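Local atomic coordinates of vacuolar protein sorting-associated protein IST1 (Saccharomyces cerevisiae, PDB entry 3GGY), a protein that takes part in a late step of cargo sorting at the multivesicular body and regulates recruitment of the ATPase VPS4 to the ESCRT-III complex. Residues Q30-V41 with R56-I67. Residues are numbered along the deposited sequence; the frame is centred on the assembly and turned at random.
Sequences QQAIAKQSRRQV and RVETLIHDDIHI
With chi1 at -159°, R56 sends CG away from its own backbone N, and bends at chi2 and chi3 then fold the guanidinium over to Q40. There R56 NH1 donates to Q40 OE1 at 2.6 Å, nearly straight (163°), with the oxygen in the guanidinium plane but the donor well above the amide's carbonyl plane; NH2 adds a weak second bond. The stem of the same arginine packs along V41, R56 CG lying 3.6 Å from V41 CG2. A leucine at R56 would probably leave Q40 OE1 without its cationic mate and the amide freer to turn. Helices 8-46 and 50-82 run antiparallel here, forming the long helical hairpin of the ESCRT-III-like N-terminal domain; the axes of segments 30-41 and 56-67 approach to 10.1 Å. At its centre L60 CD1 meets A34 CB, while L60 CD2 presses on R38 CG (3.4 Å) and sits over one face of the R38 guanidinium, offset toward its rim. R38, extended from CG to NE, reaches past this methyl to D64: R38 NH2 bonds the syn lone pair of D64 OD2 at 3.1 Å in a salt bridge, the two planes nearly coplanar. Water 3 links R38 NE to D64 OD1, and Y172 of helix 166-179 also bonds D64 OD2. Further along, I67 CG1 packs on Q30 CB (3.9 Å). Q30 OE1 lies at the edge of the H66 ring, 3.1 Å from H66 CD2, and both Q30 NE2 and H66 NE2 are hydrogen-bonded to E121 OE2.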
ATOM      1  N   GLN A  30      11.376   1.384  -2.743  1.00 13.02           N
ATOM      2  CA  GLN A  30      10.940   2.283  -1.690  1.00 11.94           C
ATOM      3  C   GLN A  30      11.572   2.005  -0.328  1.00 11.54           C
ATOM      4  O   GLN A  30      11.754   2.926   0.469  1.00 12.06           O
ATOM      5  CB  GLN A  30       9.413   2.270  -1.610  1.00 12.25           C
ATOM      6  CG  GLN A  30       8.782   2.985  -2.806  1.00 11.48           C
ATOM      7  CD  GLN A  30       7.273   2.907  -2.814  1.00 12.83           C
ATOM      8  OE1 GLN A  30       6.632   2.976  -1.766  1.00 12.87           O
ATOM      9  NE2 GLN A  30       6.695   2.782  -4.006  1.00 12.93           N
ATOM     10  N   GLN A  31      11.901   0.746  -0.059  1.00 14.04           N
ATOM     11  CA  GLN A  31      12.529   0.396   1.209  1.00 15.53           C
ATOM     12  C   GLN A  31      13.944   0.959   1.216  1.00 18.25           C
ATOM     13  O   GLN A  31      14.394   1.518   2.214  1.00 17.76           O
ATOM     14  CB  GLN A  31      12.562  -1.123   1.392  1.00 18.13           C
ATOM     15  CG  GLN A  31      11.193  -1.733   1.652  1.00 22.49           C
ATOM     16  CD  GLN A  31      11.235  -3.243   1.785  1.00 27.26           C
ATOM     17  OE1 GLN A  31      11.676  -3.948   0.877  1.00 26.70           O
ATOM     18  NE2 GLN A  31      10.771  -3.747   2.925  1.00 29.74           N
ATOM     19  N   ALA A  32      14.637   0.819   0.092  1.00 17.08           N
ATOM     20  CA  ALA A  32      15.999   1.332  -0.020  1.00 19.03           C
ATOM     21  C   ALA A  32      16.001   2.849   0.147  1.00 17.73           C
ATOM     22  O   ALA A  32      16.875   3.411   0.813  1.00 19.44           O
ATOM     23  CB  ALA A  32      16.590   0.948  -1.371  1.00 17.66           C
ATOM     24  N   ILE A  33      15.015   3.512  -0.451  1.00 17.31           N
ATOM     25  CA  ILE A  33      14.900   4.965  -0.366  1.00 16.39           C
ATOM     26  C   ILE A  33      14.583   5.396   1.067  1.00 16.24           C
ATOM     27  O   ILE A  33      15.101   6.405   1.554  1.00 16.10           O
ATOM     28  CB  ILE A  33      13.809   5.477  -1.337  1.00 18.38           C
ATOM     29  CG1 ILE A  33      14.268   5.232  -2.778  1.00 20.21           C
ATOM     30  CG2 ILE A  33      13.525   6.952  -1.101  1.00 17.13           C
ATOM     31  CD1 ILE A  33      13.243   5.605  -3.830  1.00 20.11           C
ATOM     32  N   ALA A  34      13.740   4.620   1.746  1.00 14.49           N
ATOM     33  CA  ALA A  34      13.382   4.919   3.129  1.00 14.91           C
ATOM     34  C   ALA A  34      14.650   4.865   3.985  1.00 14.92           C
ATOM     35  O   ALA A  34      14.834   5.680   4.889  1.00 15.78           O
ATOM     36  CB  ALA A  34      12.356   3.904   3.637  1.00 14.45           C
ATOM     37  N   LYS A  35      15.528   3.914   3.688  1.00 15.90           N
ATOM     38  CA  LYS A  35      16.773   3.788   4.440  1.00 18.08           C
ATOM     39  C   LYS A  35      17.633   5.032   4.236  1.00 18.86           C
ATOM     40  O   LYS A  35      18.238   5.542   5.183  1.00 18.38           O
ATOM     41  CB  LYS A  35      17.540   2.539   4.000  1.00 20.93           C
ATOM     42  CG  LYS A  35      18.761   2.242   4.854  1.00 25.15           C
ATOM     43  CD  LYS A  35      19.306   0.854   4.567  1.00 28.99           C
ATOM     44  CE  LYS A  35      20.490   0.521   5.465  1.00 32.99           C
ATOM     45  NZ  LYS A  35      21.689   1.344   5.144  1.00 35.11           N
ATOM     46  N   GLN A  36      17.684   5.521   3.000  1.00 16.76           N
ATOM     47  CA  GLN A  36      18.463   6.716   2.696  1.00 18.66           C
ATOM     48  C   GLN A  36      17.874   7.928   3.412  1.00 18.05           C
ATOM     49  O   GLN A  36      18.606   8.803   3.873  1.00 14.89           O
ATOM     50  CB  GLN A  36      18.493   6.973   1.184  1.00 20.71           C
ATOM     51  CG  GLN A  36      19.196   8.272   0.788  1.00 28.86           C
ATOM     52  CD  GLN A  36      19.483   8.356  -0.703  1.00 33.27           C
ATOM     53  OE1 GLN A  36      19.976   7.400  -1.300  1.00 37.34           O
ATOM     54  NE2 GLN A  36      19.190   9.503  -1.309  1.00 33.75           N
ATOM     55  N   SER A  37      16.549   7.977   3.502  1.00 16.25           N
ATOM     56  CA  SER A  37      15.885   9.088   4.169  1.00 15.83           C
ATOM     57  C   SER A  37      16.247   9.135   5.646  1.00 14.57           C
ATOM     58  O   SER A  37      16.430  10.212   6.210  1.00 14.57           O
ATOM     59  CB  SER A  37      14.367   8.970   4.014  1.00 18.49           C
ATOM     60  OG  SER A  37      14.000   9.054   2.647  1.00 22.37           O
ATOM     61  N   ARG A  38      16.354   7.964   6.267  1.00 13.76           N
ATOM     62  CA  ARG A  38      16.708   7.887   7.677  1.00 13.58           C
ATOM     63  C   ARG A  38      18.124   8.429   7.888  1.00 13.90           C
ATOM     64  O   ARG A  38      18.379   9.153   8.846  1.00 12.59           O
ATOM     65  CB  ARG A  38      16.590   6.442   8.170  1.00 14.44           C
ATOM     66  CG  ARG A  38      15.134   5.996   8.344  1.00 13.51           C
ATOM     67  CD  ARG A  38      15.000   4.518   8.684  1.00 17.21           C
ATOM     68  NE  ARG A  38      13.604   4.168   8.949  1.00 14.84           N
ATOM     69  CZ  ARG A  38      13.015   4.268  10.137  1.00 16.94           C
ATOM     70  NH1 ARG A  38      13.700   4.696  11.190  1.00 15.48           N
ATOM     71  NH2 ARG A  38      11.730   3.971  10.268  1.00 16.32           N
ATOM     72  N   ARG A  39      19.034   8.091   6.979  1.00 13.95           N
ATOM     73  CA  ARG A  39      20.412   8.578   7.066  1.00 15.62           C
ATOM     74  C   ARG A  39      20.419  10.093   6.948  1.00 15.87           C
ATOM     75  O   ARG A  39      21.176  10.781   7.631  1.00 15.14           O
ATOM     76  CB  ARG A  39      21.269   8.032   5.927  1.00 17.11           C
ATOM     77  CG  ARG A  39      21.343   6.530   5.806  1.00 22.38           C
ATOM     78  CD  ARG A  39      22.199   6.169   4.600  1.00 27.36           C
ATOM     79  NE  ARG A  39      23.573   6.644   4.757  1.00 32.36           N
ATOM     80  CZ  ARG A  39      24.430   6.808   3.754  1.00 34.35           C
ATOM     81  NH1 ARG A  39      24.060   6.542   2.507  1.00 33.95           N
ATOM     82  NH2 ARG A  39      25.664   7.232   4.000  1.00 36.17           N
ATOM     83  N   GLN A  40      19.582  10.609   6.056  1.00 15.79           N
ATOM     84  CA  GLN A  40      19.507  12.044   5.826  1.00 16.94           C
ATOM     85  C   GLN A  40      18.910  12.796   7.011  1.00 15.90           C
ATOM     86  O   GLN A  40      19.276  13.943   7.269  1.00 16.47           O
ATOM     87  CB  GLN A  40      18.727  12.306   4.536  1.00 19.85           C
ATOM     88  CG  GLN A  40      19.368  11.602   3.340  1.00 24.78           C
ATOM     89  CD  GLN A  40      18.592  11.754   2.045  1.00 29.67           C
ATOM     90  OE1 GLN A  40      17.379  11.547   2.005  1.00 30.33           O
ATOM     91  NE2 GLN A  40      19.296  12.103   0.971  1.00 31.82           N
ATOM     92  N   VAL A  41      17.997  12.154   7.735  1.00 13.84           N
ATOM     93  CA  VAL A  41      17.412  12.779   8.916  1.00 13.40           C
ATOM     94  C   VAL A  41      18.529  12.891   9.953  1.00 15.09           C
ATOM     95  O   VAL A  41      18.659  13.901  10.634  1.00 15.52           O
ATOM     96  CB  VAL A  41      16.260  11.928   9.509  1.00 12.69           C
ATOM     97  CG1 VAL A  41      15.878  12.442  10.896  1.00 14.57           C
ATOM     98  CG2 VAL A  41      15.047  11.989   8.593  1.00 13.50           C
ATOM     99  N   ARG A  56      11.086  15.910   7.501  1.00 13.02           N
ATOM    100  CA  ARG A  56      11.574  14.718   6.821  1.00 13.25           C
ATOM    101  C   ARG A  56      11.042  13.452   7.475  1.00 12.68           C
ATOM    102  O   ARG A  56      10.745  12.466   6.795  1.00 11.39           O
ATOM    103  CB  ARG A  56      13.101  14.697   6.820  1.00 16.63           C
ATOM    104  CG  ARG A  56      13.690  13.809   5.747  1.00 22.88           C
ATOM    105  CD  ARG A  56      13.405  14.393   4.368  1.00 26.34           C
ATOM    106  NE  ARG A  56      14.622  14.856   3.713  1.00 31.74           N
ATOM    107  CZ  ARG A  56      15.516  14.051   3.153  1.00 32.27           C
ATOM    108  NH1 ARG A  56      15.326  12.739   3.164  1.00 34.61           N
ATOM    109  NH2 ARG A  56      16.601  14.558   2.583  1.00 35.99           N
ATOM    110  N   VAL A  57      10.929  13.476   8.800  1.00 11.40           N
ATOM    111  CA  VAL A  57      10.411  12.322   9.520  1.00 11.25           C
ATOM    112  C   VAL A  57       8.928  12.130   9.205  1.00 12.24           C
ATOM    113  O   VAL A  57       8.462  11.005   9.028  1.00 11.59           O
ATOM    114  CB  VAL A  57      10.622  12.486  11.039  1.00 10.48           C
ATOM    115  CG1 VAL A  57       9.830  11.443  11.807  1.00 12.08           C
ATOM    116  CG2 VAL A  57      12.106  12.348  11.346  1.00 12.24           C
ATOM    117  N   GLU A  58       8.183  13.225   9.123  1.00 12.97           N
ATOM    118  CA  GLU A  58       6.764  13.115   8.803  1.00 13.95           C
ATOM    119  C   GLU A  58       6.591  12.406   7.461  1.00 13.89           C
ATOM    120  O   GLU A  58       5.714  11.559   7.306  1.00 14.51           O
ATOM    121  CB  GLU A  58       6.127  14.504   8.764  1.00 16.58           C
ATOM    122  CG  GLU A  58       6.242  15.235  10.095  1.00 22.49           C
ATOM    123  CD  GLU A  58       5.581  16.595  10.087  1.00 28.23           C
ATOM    124  OE1 GLU A  58       5.934  17.425   9.221  1.00 30.31           O
ATOM    125  OE2 GLU A  58       4.710  16.835  10.955  1.00 33.42           O
ATOM    126  N   THR A  59       7.442  12.745   6.499  1.00 13.13           N
ATOM    127  CA  THR A  59       7.387  12.139   5.175  1.00 13.28           C
ATOM    128  C   THR A  59       7.780  10.667   5.265  1.00 12.49           C
ATOM    129  O   THR A  59       7.154   9.806   4.648  1.00 13.16           O
ATOM    130  CB  THR A  59       8.343  12.866   4.209  1.00 14.45           C
ATOM    131  OG1 THR A  59       7.958  14.243   4.107  1.00 17.47           O
ATOM    132  CG2 THR A  59       8.299  12.232   2.827  1.00 14.94           C
ATOM    133  N   LEU A  60       8.818  10.385   6.043  1.00  9.27           N
ATOM    134  CA  LEU A  60       9.293   9.015   6.222  1.00 10.08           C
ATOM    135  C   LEU A  60       8.201   8.126   6.821  1.00  9.02           C
ATOM    136  O   LEU A  60       8.039   6.967   6.433  1.00 11.93           O
ATOM    137  CB  LEU A  60      10.526   9.017   7.134  1.00 11.92           C
ATOM    138  CG  LEU A  60      11.106   7.670   7.577  1.00 13.53           C
ATOM    139  CD1 LEU A  60      11.454   6.816   6.364  1.00 15.10           C
ATOM    140  CD2 LEU A  60      12.344   7.920   8.430  1.00 14.72           C
ATOM    141  N   ILE A  61       7.458   8.666   7.783  1.00  9.70           N
ATOM    142  CA  ILE A  61       6.380   7.919   8.419  1.00  9.49           C
ATOM    143  C   ILE A  61       5.368   7.497   7.366  1.00  9.71           C
ATOM    144  O   ILE A  61       4.924   6.348   7.347  1.00  9.44           O
ATOM    145  CB  ILE A  61       5.696   8.776   9.505  1.00 10.23           C
ATOM    146  CG1 ILE A  61       6.640   8.892  10.705  1.00 10.50           C
ATOM    147  CG2 ILE A  61       4.367   8.153   9.933  1.00 11.77           C
ATOM    148  CD1 ILE A  61       6.195   9.886  11.757  1.00 12.49           C
ATOM    149  N   HIS A  62       5.010   8.423   6.485  1.00 10.90           N
ATOM    150  CA  HIS A  62       4.062   8.097   5.433  1.00 13.13           C
ATOM    151  C   HIS A  62       4.681   7.092   4.464  1.00 11.29           C
ATOM    152  O   HIS A  62       4.000   6.178   3.998  1.00 12.22           O
ATOM    153  CB  HIS A  62       3.623   9.354   4.684  1.00 14.00           C
ATOM    154  CG  HIS A  62       2.712   9.070   3.533  1.00 19.89           C
ATOM    155  ND1 HIS A  62       3.169   8.599   2.320  1.00 24.47           N
ATOM    156  CD2 HIS A  62       1.363   9.127   3.432  1.00 21.27           C
ATOM    157  CE1 HIS A  62       2.140   8.377   1.521  1.00 23.94           C
ATOM    158  NE2 HIS A  62       1.032   8.689   2.172  1.00 25.34           N
ATOM    159  N   ASP A  63       5.966   7.254   4.166  1.00 10.91           N
ATOM    160  CA  ASP A  63       6.642   6.329   3.259  1.00 11.20           C
ATOM    161  C   ASP A  63       6.607   4.902   3.801  1.00  8.97           C
ATOM    162  O   ASP A  63       6.398   3.957   3.042  1.00  9.35           O
ATOM    163  CB  ASP A  63       8.100   6.748   3.023  1.00 14.21           C
ATOM    164  CG  ASP A  63       8.223   8.034   2.216  1.00 18.68           C
ATOM    165  OD1 ASP A  63       7.281   8.371   1.471  1.00 20.29           O
ATOM    166  OD2 ASP A  63       9.276   8.698   2.317  1.00 21.35           O
ATOM    167  N   ASP A  64       6.822   4.743   5.109  1.00  9.93           N
ATOM    168  CA  ASP A  64       6.801   3.419   5.726  1.00  8.83           C
ATOM    169  C   ASP A  64       5.401   2.806   5.684  1.00  9.44           C
ATOM    170  O   ASP A  64       5.247   1.606   5.457  1.00  9.30           O
ATOM    171  CB  ASP A  64       7.291   3.479   7.177  1.00 10.18           C
ATOM    172  CG  ASP A  64       8.806   3.579   7.283  1.00 12.86           C
ATOM    173  OD1 ASP A  64       9.507   3.281   6.286  1.00 12.22           O
ATOM    174  OD2 ASP A  64       9.291   3.935   8.380  1.00 13.71           O
ATOM    175  N   ILE A  65       4.380   3.628   5.903  1.00  8.61           N
ATOM    176  CA  ILE A  65       3.003   3.141   5.863  1.00  8.83           C
ATOM    177  C   ILE A  65       2.668   2.689   4.438  1.00  8.33           C
ATOM    178  O   ILE A  65       2.001   1.671   4.232  1.00  8.46           O
ATOM    179  CB  ILE A  65       2.014   4.248   6.315  1.00  9.98           C
ATOM    180  CG1 ILE A  65       2.188   4.514   7.813  1.00 12.46           C
ATOM    181  CG2 ILE A  65       0.571   3.816   6.028  1.00 12.00           C
ATOM    182  CD1 ILE A  65       1.454   5.737   8.305  1.00 11.14           C
ATOM    183  N   HIS A  66       3.145   3.441   3.452  1.00  7.68           N
ATOM    184  CA  HIS A  66       2.887   3.104   2.060  1.00  8.57           C
ATOM    185  C   HIS A  66       3.565   1.786   1.698  1.00  8.23           C
ATOM    186  O   HIS A  66       3.023   0.991   0.942  1.00  8.35           O
ATOM    187  CB  HIS A  66       3.388   4.211   1.138  1.00  8.39           C
ATOM    188  CG  HIS A  66       2.939   4.053  -0.282  1.00 10.28           C
ATOM    189  ND1 HIS A  66       1.634   4.268  -0.676  1.00 10.79           N
ATOM    190  CD2 HIS A  66       3.616   3.690  -1.396  1.00 11.53           C
ATOM    191  CE1 HIS A  66       1.529   4.046  -1.976  1.00 12.90           C
ATOM    192  NE2 HIS A  66       2.717   3.694  -2.436  1.00 11.11           N
ATOM    193  N   ILE A  67       4.758   1.551   2.238  1.00  7.21           N
ATOM    194  CA  ILE A  67       5.443   0.295   1.957  1.00  8.90           C
ATOM    195  C   ILE A  67       4.620  -0.860   2.532  1.00  8.52           C
ATOM    196  O   ILE A  67       4.503  -1.910   1.910  1.00  9.79           O
ATOM    197  CB  ILE A  67       6.862   0.286   2.569  1.00  9.51           C
ATOM    198  CG1 ILE A  67       7.772   1.215   1.761  1.00 11.06           C
ATOM    199  CG2 ILE A  67       7.414  -1.135   2.582  1.00 11.00           C
ATOM    200  CD1 ILE A  67       9.075   1.554   2.457  1.00 13.36           C
TER
HETATM  201  O   HOH W   1       7.219   4.622   0.363  1.00 14.77           O
HETATM  202  O   HOH W   2      11.684   9.945   2.548  1.00 34.55           O
HETATM  203  O   HOH W   3      11.905   2.833   7.151  1.00 17.77           O